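Local coordinates for protein beta-lactamase (Burkholderia cenocepacia, PDB 5E2G) that probably hydrolyses beta-lactam antibiotics to substituted beta-amino acids, and belongs to the class C family of beta-lactamases related to D-alanine carboxypeptidases, at residues Glu270-Pro275 / Trp310-Gly315; Ile332-Leu337 / Tyr352-Ser357; Gly108-Gly113 / Leu263-Ile268; Thr280-Asn285 / Glu346-Ala351. All coordinates share one frame; numbering follows the deposited sequence.

Contact 1: Glu270-Pro275 / Trp310-Gly315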
loop_
_atom_site.group_PDB
_atom_site.type_symbol
_atom_site.label_atom_id
_atom_site.label_comp_id
_atom_site.label_asym_id
_atom_site.label_seq_id
_atom_site.Cartn_x
_atom_site.Cartn_y
_atom_site.Cartn_z
ATOM N N GLU A 270 7.561 -1.095 3.720
ATOM C CA GLU A 270 8.807 -0.449 4.105
ATOM C C GLU A 270 8.892 -0.459 5.624
ATOM O O GLU A 270 7.875 -0.294 6.302
ATOM C CB GLU A 270 8.856 0.981 3.537
ATOM C CG GLU A 270 8.550 1.025 2.028
ATOM C CD GLU A 270 7.919 2.334 1.567
ATOM O OE1 GLU A 270 7.702 3.230 2.412
ATOM O OE2 GLU A 270 7.644 2.467 0.354
ATOM N N GLN A 271 10.086 -0.688 6.171
ATOM C CA GLN A 271 10.173 -0.933 7.604
ATOM C C GLN A 271 11.431 -0.327 8.197
ATOM O O GLN A 271 12.367 0.062 7.488
ATOM C CB GLN A 271 10.120 -2.433 7.918
ATOM C CG GLN A 271 11.424 -3.127 7.710
ATOM C CD GLN A 271 11.360 -4.613 7.974
ATOM O OE1 GLN A 271 12.383 -5.241 8.227
ATOM N NE2 GLN A 271 10.175 -5.185 7.915
ATOM N N TYR A 272 11.426 -0.244 9.527
ATOM C CA TYR A 272 12.497 0.337 10.323
ATOM C C TYR A 272 12.592 -0.466 11.608
ATOM O O TYR A 272 11.577 -1.001 12.070
ATOM C CB TYR A 272 12.228 1.822 10.631
ATOM C CG TYR A 272 11.900 2.631 9.400
ATOM C CD1 TYR A 272 12.897 3.277 8.685
ATOM C CD2 TYR A 272 10.597 2.715 8.931
ATOM C CE1 TYR A 272 12.611 3.993 7.543
ATOM C CE2 TYR A 272 10.295 3.429 7.783
ATOM C CZ TYR A 272 11.304 4.071 7.095
ATOM O OH TYR A 272 11.011 4.778 5.956
ATOM N N PRO A 273 13.779 -0.580 12.207
ATOM C CA PRO A 273 13.870 -1.246 13.509
ATOM C C PRO A 273 12.974 -0.556 14.521
ATOM O O PRO A 273 12.832 0.666 14.516
ATOM C CB PRO A 273 15.351 -1.113 13.886
ATOM C CG PRO A 273 16.042 -0.693 12.669
ATOM C CD PRO A 273 15.069 -0.022 11.769
ATOM N N TYR A 274 12.344 -1.354 15.374
ATOM C CA TYR A 274 11.544 -0.811 16.465
ATOM C C TYR A 274 12.204 -1.114 17.810
ATOM O O TYR A 274 12.671 -2.231 18.024
ATOM C CB TYR A 274 10.134 -1.377 16.442
ATOM C CG TYR A 274 9.228 -0.735 17.463
ATOM C CD1 TYR A 274 8.540 0.434 17.164
ATOM C CD2 TYR A 274 9.072 -1.285 18.735
ATOM C CE1 TYR A 274 7.715 1.032 18.091
ATOM C CE2 TYR A 274 8.247 -0.686 19.672
ATOM C CZ TYR A 274 7.572 0.472 19.342
ATOM O OH TYR A 274 6.743 1.079 20.257
ATOM N N PRO A 275 12.247 -0.126 18.725
ATOM C CA PRO A 275 11.706 1.244 18.681
ATOM C C PRO A 275 12.382 2.137 17.640
ATOM O O PRO A 275 13.549 1.918 17.317
ATOM C CB PRO A 275 11.978 1.780 20.094
ATOM C CG PRO A 275 12.330 0.584 20.922
ATOM C CD PRO A 275 12.960 -0.388 19.984
ATOM N N TRP A 310 8.879 -1.240 12.817
ATOM C CA TRP A 310 7.832 -0.310 12.410
ATOM C C TRP A 310 7.650 -0.492 10.908
ATOM O O TRP A 310 8.547 -0.166 10.128
ATOM C CB TRP A 310 8.210 1.129 12.752
ATOM C CG TRP A 310 7.238 2.190 12.228
ATOM C CD1 TRP A 310 7.021 2.540 10.925
ATOM C CD2 TRP A 310 6.399 3.058 13.016
ATOM N NE1 TRP A 310 6.092 3.554 10.852
ATOM C CE2 TRP A 310 5.694 3.885 12.121
ATOM C CE3 TRP A 310 6.172 3.207 14.391
ATOM C CZ2 TRP A 310 4.777 4.843 12.555
ATOM C CZ3 TRP A 310 5.259 4.163 14.815
ATOM C CH2 TRP A 310 4.577 4.966 13.900
ATOM N N ILE A 311 6.501 -1.028 10.513
ATOM C CA ILE A 311 6.186 -1.338 9.124
ATOM C C ILE A 311 5.135 -0.345 8.665
ATOM O O ILE A 311 4.132 -0.144 9.358
ATOM C CB ILE A 311 5.674 -2.781 8.985
ATOM C CG1 ILE A 311 6.684 -3.768 9.575
ATOM C CG2 ILE A 311 5.354 -3.099 7.533
ATOM C CD1 ILE A 311 6.143 -5.160 9.732
ATOM N N ASN A 312 5.358 0.291 7.515
ATOM C CA ASN A 312 4.420 1.315 7.060
ATOM C C ASN A 312 4.360 1.382 5.536
ATOM O O ASN A 312 5.136 0.746 4.820
ATOM C CB ASN A 312 4.746 2.704 7.663
ATOM C CG ASN A 312 6.070 3.296 7.180
ATOM O OD1 ASN A 312 6.803 2.707 6.381
ATOM N ND2 ASN A 312 6.371 4.486 7.668
ATOM N N LYS A 313 3.395 2.159 5.050
ATOM C CA LYS A 313 3.268 2.466 3.634
ATOM C C LYS A 313 2.392 3.700 3.484
ATOM O O LYS A 313 1.367 3.819 4.159
ATOM C CB LYS A 313 2.656 1.296 2.856
ATOM C CG LYS A 313 2.488 1.560 1.375
ATOM C CD LYS A 313 3.823 1.514 0.674
ATOM C CE LYS A 313 3.697 2.044 -0.747
ATOM N NZ LYS A 313 3.681 3.543 -0.795
ATOM N N THR A 314 2.796 4.602 2.598
ATOM C CA THR A 314 2.026 5.787 2.242
ATOM C C THR A 314 1.245 5.562 0.948
ATOM O O THR A 314 1.588 4.713 0.124
ATOM C CB THR A 314 2.945 6.993 2.064
ATOM O OG1 THR A 314 4.100 6.586 1.325
ATOM C CG2 THR A 314 3.374 7.555 3.403
ATOM N N GLY A 315 0.194 6.358 0.775
ATOM C CA GLY A 315 -0.565 6.365 -0.460
ATOM C C GLY A 315 -1.119 7.742 -0.759
ATOM O O GLY A 315 -1.622 8.412 0.149
HETATM O O HOH W 1 6.361 4.623 -0.654
#
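In the central antiparallel sheet, strand 270-273 lies against strand 309-316, which carries K313-T314-G315, consistent with the KTG motif of class C beta-lactamases. E270 and N312 are a hydrogen-bonded pair, with E270 N reaching N312 O at 3.2 Å and N312 N reaching E270 O at 2.9 Å. Y272 and W310 are another, but uneven: W310 N to Y272 O is 2.8 Å and fairly straight, whereas Y272 N to W310 O, 2.9 Å, bends to 137° at the hydrogen. On their face Y272 CD2 meets W310 CD1 at 4.1 Å, and the side chains slant across each other. W310 NE1 bonds Y323 OH on strand 321-327. Q271 and I311 form the non-hydrogen-bonded pair on the other face, side by side, with Q271 CB 4.0 Å from I311 CG1. Just past the end of strand 270-273, the edge of the Y274 ring comes to W310 CB. At the far end E270 extends its carboxylate past the K313 chain, and a water donates to E270 OE2 (2.7 Å) and accepts from K313 NZ. Bent at chi2 (74°) and chi4 (80°), the K313 chain turns NZ back to T314 O at 2.6 Å; NZ also bonds Y148 OH, while E270 OE2 makes a salt bridge to R146. Water, hydroxyl and carbonyl fix where the lysine nitrogen lies, and the carboxylate is linked to it through the water, not by a direct salt bridge.

Contact 2: Ile332-Leu337 / Tyr352-Ser357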
loop_
_atom_site.group_PDB
_atom_site.type_symbol
_atom_site.label_atom_id
_atom_site.label_comp_id
_atom_site.label_asym_id
_atom_site.label_seq_id
_atom_site.Cartn_x
_atom_site.Cartn_y
_atom_site.Cartn_z
ATOM N N ILE A 332 -0.090 -3.222 17.898
ATOM C CA ILE A 332 -0.765 -1.949 17.673
ATOM C C ILE A 332 -0.618 -1.543 16.206
ATOM O O ILE A 332 0.276 -2.007 15.494
ATOM C CB ILE A 332 -0.225 -0.845 18.610
ATOM C CG1 ILE A 332 1.276 -0.634 18.395
ATOM C CG2 ILE A 332 -0.504 -1.208 20.065
ATOM C CD1 ILE A 332 1.920 0.255 19.421
ATOM N N GLY A 333 -1.527 -0.686 15.744
ATOM C CA GLY A 333 -1.440 -0.177 14.385
ATOM C C GLY A 333 -2.438 0.932 14.136
ATOM O O GLY A 333 -3.403 1.097 14.885
ATOM N N ILE A 334 -2.198 1.686 13.059
ATOM C CA ILE A 334 -3.051 2.808 12.674
ATOM C C ILE A 334 -3.296 2.772 11.171
ATOM O O ILE A 334 -2.420 2.381 10.391
ATOM C CB ILE A 334 -2.445 4.172 13.086
ATOM C CG1 ILE A 334 -3.432 5.311 12.820
ATOM C CG2 ILE A 334 -1.167 4.447 12.334
ATOM C CD1 ILE A 334 -3.037 6.640 13.458
ATOM N N VAL A 335 -4.499 3.186 10.775
ATOM C CA VAL A 335 -4.879 3.419 9.388
ATOM C C VAL A 335 -5.441 4.833 9.301
ATOM O O VAL A 335 -6.310 5.201 10.095
ATOM C CB VAL A 335 -5.917 2.379 8.915
ATOM C CG1 VAL A 335 -6.526 2.774 7.596
ATOM C CG2 VAL A 335 -5.275 1.013 8.832
HETATM N N MSE A 336 -4.935 5.631 8.368
HETATM C CA MSE A 336 -5.442 6.984 8.206
HETATM C C MSE A 336 -5.901 7.220 6.783
HETATM O O MSE A 336 -5.106 7.130 5.858
HETATM C CB MSE A 336 -4.379 8.011 8.577
HETATM C CG MSE A 336 -3.842 7.874 9.989
HETATM SE SE MSE A 336 -2.263 8.999 10.325
HETATM C CE MSE A 336 -2.925 10.671 9.579
ATOM N N LEU A 337 -7.179 7.532 6.599
ATOM C CA LEU A 337 -7.739 7.779 5.278
ATOM C C LEU A 337 -8.349 9.167 5.263
ATOM O O LEU A 337 -9.139 9.503 6.144
ATOM C CB LEU A 337 -8.801 6.741 4.905
ATOM C CG LEU A 337 -8.528 5.286 5.273
ATOM C CD1 LEU A 337 -9.678 4.422 4.826
ATOM C CD2 LEU A 337 -7.265 4.822 4.634
ATOM N N TYR A 352 2.866 8.629 14.681
ATOM C CA TYR A 352 3.897 8.427 15.691
ATOM C C TYR A 352 3.424 8.907 17.056
ATOM O O TYR A 352 3.636 8.232 18.068
ATOM C CB TYR A 352 5.175 9.152 15.268
ATOM C CG TYR A 352 6.430 8.799 16.048
ATOM C CD1 TYR A 352 7.134 7.634 15.778
ATOM C CD2 TYR A 352 6.931 9.655 17.020
ATOM C CE1 TYR A 352 8.291 7.318 16.466
ATOM C CE2 TYR A 352 8.091 9.349 17.718
ATOM C CZ TYR A 352 8.769 8.179 17.434
ATOM O OH TYR A 352 9.922 7.879 18.131
ATOM N N ARG A 353 2.770 10.065 17.104
ATOM C CA ARG A 353 2.234 10.554 18.369
ATOM C C ARG A 353 1.105 9.662 18.865
ATOM O O ARG A 353 1.090 9.261 20.034
ATOM C CB ARG A 353 1.748 11.991 18.211
ATOM C CG ARG A 353 2.828 12.944 17.753
ATOM C CD ARG A 353 2.292 14.355 17.630
ATOM N NE ARG A 353 3.251 15.273 17.013
ATOM C CZ ARG A 353 3.072 15.853 15.830
ATOM N NH1 ARG A 353 1.965 15.613 15.131
ATOM N NH2 ARG A 353 3.993 16.680 15.346
ATOM N N ILE A 354 0.152 9.337 17.987
ATOM C CA ILE A 354 -0.974 8.499 18.387
ATOM C C ILE A 354 -0.479 7.147 18.881
ATOM O O ILE A 354 -0.779 6.734 20.004
ATOM C CB ILE A 354 -1.970 8.341 17.229
ATOM C CG1 ILE A 354 -2.700 9.653 16.977
ATOM C CG2 ILE A 354 -2.970 7.257 17.547
ATOM C CD1 ILE A 354 -3.445 9.669 15.671
ATOM N N LEU A 355 0.296 6.442 18.053
ATOM C CA LEU A 355 0.779 5.128 18.469
ATOM C C LEU A 355 1.661 5.213 19.714
ATOM O O LEU A 355 1.652 4.296 20.543
ATOM C CB LEU A 355 1.526 4.450 17.324
ATOM C CG LEU A 355 0.625 3.952 16.195
ATOM C CD1 LEU A 355 1.381 2.976 15.315
ATOM C CD2 LEU A 355 -0.653 3.325 16.742
ATOM N N GLY A 356 2.412 6.305 19.872
ATOM C CA GLY A 356 3.172 6.514 21.091
ATOM C C GLY A 356 2.311 6.663 22.326
ATOM O O GLY A 356 2.812 6.490 23.440
ATOM N N SER A 357 1.025 6.979 22.155
ATOM C CA SER A 357 0.116 7.074 23.297
ATOM C C SER A 357 -0.265 5.702 23.835
ATOM O O SER A 357 -0.606 5.572 25.017
ATOM C CB SER A 357 -1.150 7.835 22.906
ATOM O OG SER A 357 -0.834 9.061 22.270
#
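R353 O, just before the I354-L355 pair that faces the strand, is gripped twice from S357: OG donates at 3.0 Å, and S357 N adds a weak bond at 3.1 Å. The same S357 N has a shorter bond, 2.8 Å, to I354 O. The side chains that meet across the contact are apolar. L355 gives the largest share of the buried surface, its two methyls dividing the work: CD2 settles over the peptide after G333, 4.0 Å from G333 C, and CD1 comes to 4.2 Å from I334 CG2. This is the end of the C-terminal helix, whose segment 352-357 runs roughly antiparallel to 332-337 of the main sheet (148° between directions), one of the helices that cover the sheet in the class C fold. I334 stretches its CG1 branch away from its backbone N (chi1 -173°), and the terminal CD1 then meets I354 CD1 at 3.8 Å, the two side chains crossing at about a right angle. I332 CD1 reaches only the backbone here, L355 O at 4.2 Å. I354 also touches I30 on strand 25-32 and Q13 on helix 3-21, while V335 turns to L229 and V233 of helix 226-235, on the other side of the sheet.

Contact 3: Gly108-Gly113 / Leu263-Ile268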
loop_
_atom_site.group_PDB
_atom_site.type_symbol
_atom_site.label_atom_id
_atom_site.label_comp_id
_atom_site.label_asym_id
_atom_site.label_seq_id
_atom_site.Cartn_x
_atom_site.Cartn_y
_atom_site.Cartn_z
ATOM N N GLY A 108 8.743 -5.661 -7.033
ATOM C CA GLY A 108 8.120 -5.460 -5.745
ATOM C C GLY A 108 8.954 -4.700 -4.751
ATOM O O GLY A 108 8.524 -4.469 -3.617
ATOM N N THR A 109 10.154 -4.298 -5.149
ATOM C CA THR A 109 11.051 -3.551 -4.283
ATOM C C THR A 109 11.446 -2.205 -4.885
ATOM O O THR A 109 12.275 -1.501 -4.299
ATOM C CB THR A 109 12.300 -4.389 -3.963
ATOM O OG1 THR A 109 12.994 -4.725 -5.176
ATOM C CG2 THR A 109 11.916 -5.678 -3.231
ATOM N N HIS A 110 10.853 -1.825 -6.024
ATOM C CA HIS A 110 11.162 -0.579 -6.738
ATOM C C HIS A 110 12.604 -0.545 -7.236
ATOM O O HIS A 110 13.204 0.525 -7.338
ATOM C CB HIS A 110 10.887 0.668 -5.882
ATOM C CG HIS A 110 9.548 0.669 -5.211
ATOM N ND1 HIS A 110 8.362 0.747 -5.909
ATOM C CD2 HIS A 110 9.212 0.618 -3.902
ATOM C CE1 HIS A 110 7.353 0.733 -5.059
ATOM N NE2 HIS A 110 7.840 0.653 -3.835
ATOM N N THR A 111 13.177 -1.705 -7.557
ATOM C CA THR A 111 14.559 -1.727 -8.029
ATOM C C THR A 111 14.759 -2.276 -9.442
ATOM O O THR A 111 15.838 -2.822 -9.714
ATOM C CB THR A 111 15.424 -2.551 -7.071
ATOM O OG1 THR A 111 14.851 -3.856 -6.907
ATOM C CG2 THR A 111 15.519 -1.883 -5.724
ATOM N N PRO A 112 13.803 -2.149 -10.380
ATOM C CA PRO A 112 14.021 -2.758 -11.706
ATOM C C PRO A 112 15.145 -2.103 -12.502
ATOM O O PRO A 112 15.722 -2.754 -13.382
ATOM C CB PRO A 112 12.662 -2.585 -12.395
ATOM C CG PRO A 112 12.133 -1.344 -11.822
ATOM C CD PRO A 112 12.542 -1.379 -10.372
ATOM N N GLY A 113 15.478 -0.845 -12.216
ATOM C CA GLY A 113 16.615 -0.200 -12.840
ATOM C C GLY A 113 16.268 1.101 -13.522
ATOM O O GLY A 113 17.093 1.660 -14.258
ATOM N N LEU A 263 15.796 3.655 4.999
ATOM C CA LEU A 263 14.634 2.819 4.788
ATOM C C LEU A 263 15.072 1.396 4.485
ATOM O O LEU A 263 16.111 1.171 3.864
ATOM C CB LEU A 263 13.820 3.404 3.631
ATOM C CG LEU A 263 12.650 2.733 2.939
ATOM C CD1 LEU A 263 11.791 3.830 2.333
ATOM C CD2 LEU A 263 13.136 1.796 1.861
ATOM N N THR A 264 14.273 0.436 4.935
ATOM C CA THR A 264 14.429 -0.952 4.531
ATOM C C THR A 264 13.215 -1.340 3.698
ATOM O O THR A 264 12.074 -1.103 4.104
ATOM C CB THR A 264 14.593 -1.871 5.741
ATOM O OG1 THR A 264 15.768 -1.483 6.453
ATOM C CG2 THR A 264 14.733 -3.324 5.309
ATOM N N GLN A 265 13.468 -1.901 2.522
ATOM C CA GLN A 265 12.431 -2.220 1.549
ATOM C C GLN A 265 12.074 -3.696 1.641
ATOM O O GLN A 265 12.928 -4.558 1.398
ATOM C CB GLN A 265 12.902 -1.873 0.136
ATOM C CG GLN A 265 11.871 -2.135 -0.933
ATOM C CD GLN A 265 10.634 -1.283 -0.756
ATOM O OE1 GLN A 265 10.702 -0.059 -0.846
ATOM N NE2 GLN A 265 9.493 -1.924 -0.504
ATOM N N ASP A 266 10.825 -3.982 2.020
ATOM C CA ASP A 266 10.292 -5.339 2.009
ATOM C C ASP A 266 9.620 -5.569 0.653
ATOM O O ASP A 266 9.960 -4.899 -0.325
ATOM C CB ASP A 266 9.333 -5.554 3.183
ATOM C CG ASP A 266 9.949 -5.209 4.532
ATOM O OD1 ASP A 266 11.185 -5.033 4.615
ATOM O OD2 ASP A 266 9.189 -5.122 5.528
ATOM N N LEU A 267 8.670 -6.499 0.561
ATOM C CA LEU A 267 7.881 -6.595 -0.663
ATOM C C LEU A 267 6.806 -5.528 -0.558
ATOM O O LEU A 267 5.782 -5.721 0.101
ATOM C CB LEU A 267 7.289 -7.986 -0.848
ATOM C CG LEU A 267 6.845 -8.257 -2.291
ATOM C CD1 LEU A 267 8.040 -8.237 -3.244
ATOM C CD2 LEU A 267 6.099 -9.579 -2.415
ATOM N N ILE A 268 7.077 -4.383 -1.182
ATOM C CA ILE A 268 6.247 -3.182 -1.166
ATOM C C ILE A 268 6.257 -2.510 0.204
ATOM O O ILE A 268 6.481 -1.300 0.288
ATOM C CB ILE A 268 4.809 -3.466 -1.636
ATOM C CG1 ILE A 268 4.818 -3.901 -3.107
ATOM C CG2 ILE A 268 3.937 -2.221 -1.447
ATOM C CD1 ILE A 268 5.417 -2.858 -4.044
#
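One backbone hydrogen bond joins G108-G113 to L263-I268: I268 N donates to G108 O at 2.8 Å, nearly in line with the C=O, though the bond bends to 139° at the hydrogen. The other polar bonds hold each side in shape. Q265, bent at chi2 (63°), folds its amide back over its own turn, where NE2 bonds D266 O at 3.0 Å and I268 O at 3.2 Å. Both acceptors lie in the amide plane, although NE2 stands above the plane of each carbonyl; with OE1 bonded to R146 NE, the amide is fixed in rotation. On the opposing loop T111 OG1 donates to T109 OG1 (2.7 Å), which is also tied to L105 O.

An edge contact lies beside it: Q265 OE1 is in the plane of the H110 ring, 3.5 Å from H110 CD2, with ring and amide planes 83° apart.

Van der Waals contacts complete the join. Q265 CG presses on T109 O at 3.4 Å, L267 CD1 lies 3.7 Å from the bare G108 CA, and I268 CD1 sits 3.5 Å from G108 O. These apolar chains flank the carbonyl that accepts the one hydrogen bond between the segments.

L263-I268 holds strand 263-265 and most of the turn of its hairpin with strand 270-273; G108-G113 follows helix 104-108. L267 and I268 lean on helix 64-77, which bears the lysine of a probable SxxK motif, and the H110 ring meets that of Y148, so the contact joins helical region to sheet beside the probable active site.

Contact 4: Thr280-Asn285 / Glu346-Ala351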
loop_
_atom_site.group_PDB
_atom_site.type_symbol
_atom_site.label_atom_id
_atom_site.label_comp_id
_atom_site.label_asym_id
_atom_site.label_seq_id
_atom_site.Cartn_x
_atom_site.Cartn_y
_atom_site.Cartn_z
ATOM N N THR A 280 14.023 9.121 11.951
ATOM C CA THR A 280 14.171 7.978 11.061
ATOM C C THR A 280 12.981 7.863 10.123
ATOM O O THR A 280 13.149 7.634 8.919
ATOM C CB THR A 280 14.338 6.695 11.868
ATOM O OG1 THR A 280 15.583 6.737 12.561
ATOM C CG2 THR A 280 14.350 5.515 10.947
ATOM N N LEU A 281 11.771 8.046 10.653
ATOM C CA LEU A 281 10.570 7.942 9.831
ATOM C C LEU A 281 10.443 9.123 8.891
ATOM O O LEU A 281 10.064 8.959 7.728
ATOM C CB LEU A 281 9.333 7.853 10.719
ATOM C CG LEU A 281 9.308 6.666 11.673
ATOM C CD1 LEU A 281 8.089 6.758 12.559
ATOM C CD2 LEU A 281 9.308 5.355 10.896
ATOM N N LEU A 282 10.744 10.326 9.382
ATOM C CA LEU A 282 10.679 11.498 8.523
ATOM C C LEU A 282 11.624 11.349 7.338
ATOM O O LEU A 282 11.239 11.607 6.194
ATOM C CB LEU A 282 10.999 12.764 9.328
ATOM C CG LEU A 282 10.154 13.011 10.585
ATOM C CD1 LEU A 282 10.691 14.163 11.395
ATOM C CD2 LEU A 282 8.706 13.258 10.237
ATOM N N ALA A 283 12.858 10.900 7.591
ATOM C CA ALA A 283 13.831 10.746 6.515
ATOM C C ALA A 283 13.405 9.669 5.528
ATOM O O ALA A 283 13.595 9.821 4.315
ATOM C CB ALA A 283 15.205 10.420 7.095
ATOM N N GLY A 284 12.828 8.578 6.032
ATOM C CA GLY A 284 12.391 7.496 5.168
ATOM C C GLY A 284 11.161 7.825 4.355
ATOM O O GLY A 284 10.982 7.284 3.264
ATOM N N ASN A 285 10.306 8.717 4.854
ATOM C CA ASN A 285 9.128 9.147 4.107
ATOM C C ASN A 285 9.329 10.491 3.427
ATOM O O ASN A 285 8.355 11.092 2.974
ATOM C CB ASN A 285 7.908 9.195 5.024
ATOM C CG ASN A 285 7.549 7.829 5.553
ATOM O OD1 ASN A 285 7.764 7.524 6.726
ATOM N ND2 ASN A 285 7.029 6.983 4.683
ATOM N N GLU A 346 3.208 14.838 7.762
ATOM C CA GLU A 346 2.197 15.123 8.775
ATOM C C GLU A 346 1.365 13.891 9.115
ATOM O O GLU A 346 0.927 13.738 10.262
ATOM C CB GLU A 346 1.294 16.271 8.319
ATOM C CG GLU A 346 1.961 17.627 8.371
ATOM C CD GLU A 346 2.415 17.996 9.771
ATOM O OE1 GLU A 346 1.731 17.631 10.748
ATOM O OE2 GLU A 346 3.472 18.645 9.899
ATOM N N ARG A 347 1.126 13.005 8.146
ATOM C CA ARG A 347 0.535 11.714 8.486
ATOM C C ARG A 347 1.478 10.923 9.383
ATOM O O ARG A 347 1.045 10.265 10.339
ATOM C CB ARG A 347 0.220 10.916 7.221
ATOM C CG ARG A 347 -0.228 11.747 6.045
ATOM C CD ARG A 347 -0.328 10.905 4.776
ATOM N NE ARG A 347 -0.318 11.753 3.591
ATOM C CZ ARG A 347 -0.231 11.302 2.350
ATOM N NH1 ARG A 347 -0.148 10.002 2.126
ATOM N NH2 ARG A 347 -0.217 12.146 1.332
ATOM N N VAL A 348 2.777 10.988 9.088
ATOM C CA VAL A 348 3.767 10.252 9.864
ATOM C C VAL A 348 3.784 10.750 11.301
ATOM O O VAL A 348 3.737 9.957 12.249
ATOM C CB VAL A 348 5.151 10.370 9.201
ATOM C CG1 VAL A 348 6.213 9.768 10.081
ATOM C CG2 VAL A 348 5.138 9.704 7.841
ATOM N N LYS A 349 3.818 12.077 11.478
ATOM C CA LYS A 349 3.928 12.650 12.816
ATOM C C LYS A 349 2.723 12.294 13.670
ATOM O O LYS A 349 2.869 11.961 14.852
ATOM C CB LYS A 349 4.075 14.166 12.738
ATOM C CG LYS A 349 5.361 14.661 12.125
ATOM C CD LYS A 349 5.359 16.175 12.086
ATOM C CE LYS A 349 6.082 16.696 10.861
ATOM N NZ LYS A 349 5.682 18.109 10.575
ATOM N N ALA A 350 1.521 12.358 13.089
ATOM C CA ALA A 350 0.317 12.043 13.849
ATOM C C ALA A 350 0.282 10.569 14.242
ATOM O O ALA A 350 -0.045 10.233 15.385
ATOM C CB ALA A 350 -0.917 12.436 13.039
ATOM N N ALA A 351 0.630 9.674 13.317
ATOM C CA ALA A 351 0.689 8.258 13.655
ATOM C C ALA A 351 1.695 8.001 14.768
ATOM O O ALA A 351 1.424 7.242 15.705
ATOM C CB ALA A 351 1.043 7.446 12.411
#
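V348 has the largest share of the contact, wedging its two methyls against helix 278-284 and N285, the first residue after it. Its CG1, extended away from the backbone N (chi1 173°), lies 3.7 Å from L281 CB, and CG2 reaches N285, 3.8 Å from its CG. L282 is the second large contributor: its CD2 lies 4.3 Å from V348 CG1 and 4.1 Å from K349 CG. The L282 and K349 chains cross at about a right angle; the lysine touches through CG, while its nitrogen turns to E346 on its own helix. Two nearly antiparallel helix segments meet here, with axes 158° apart in direction and 9.9 Å at their nearest, where V348 and the leucines supply most of the touching atoms, joined by the N285 side chain and the K349 methylenes. L282 is also about 4 Å from a bound acetic acid, probably left from crystallisation. L281 continues to W310 on strand 309-316 and to Y352 one turn along helix 344-357. V348 and A351 rest on Y323 of strand 321-327, and R347 bonds T322 O there. E346 and A350 pack on helix 3-21, which places helix 344-357 between helices 3-21 and 278-284 on the sheet.

From the N terminus, contact 3 closes first, bringing the loop after helix 104-108 to the hairpin strand 263-265 across 149 intervening residues. The next strand, 270-273, opens contact 1, so Q271 N meets T264 O where the two sites adjoin in the sheet. Contact 4 opens at helix 278-284 before contact 1 closes on strand 309-316, and contact 2 opens at strand 332-338 before contact 4 closes on helix 344-357: contact 4 crosses both, whereas contacts 1 and 2 stand in series. None nests inside another. Contacts 2 and 4 share the C-terminal helix, and W310 touches Y352 and L355, tying that helix to the sheet centre.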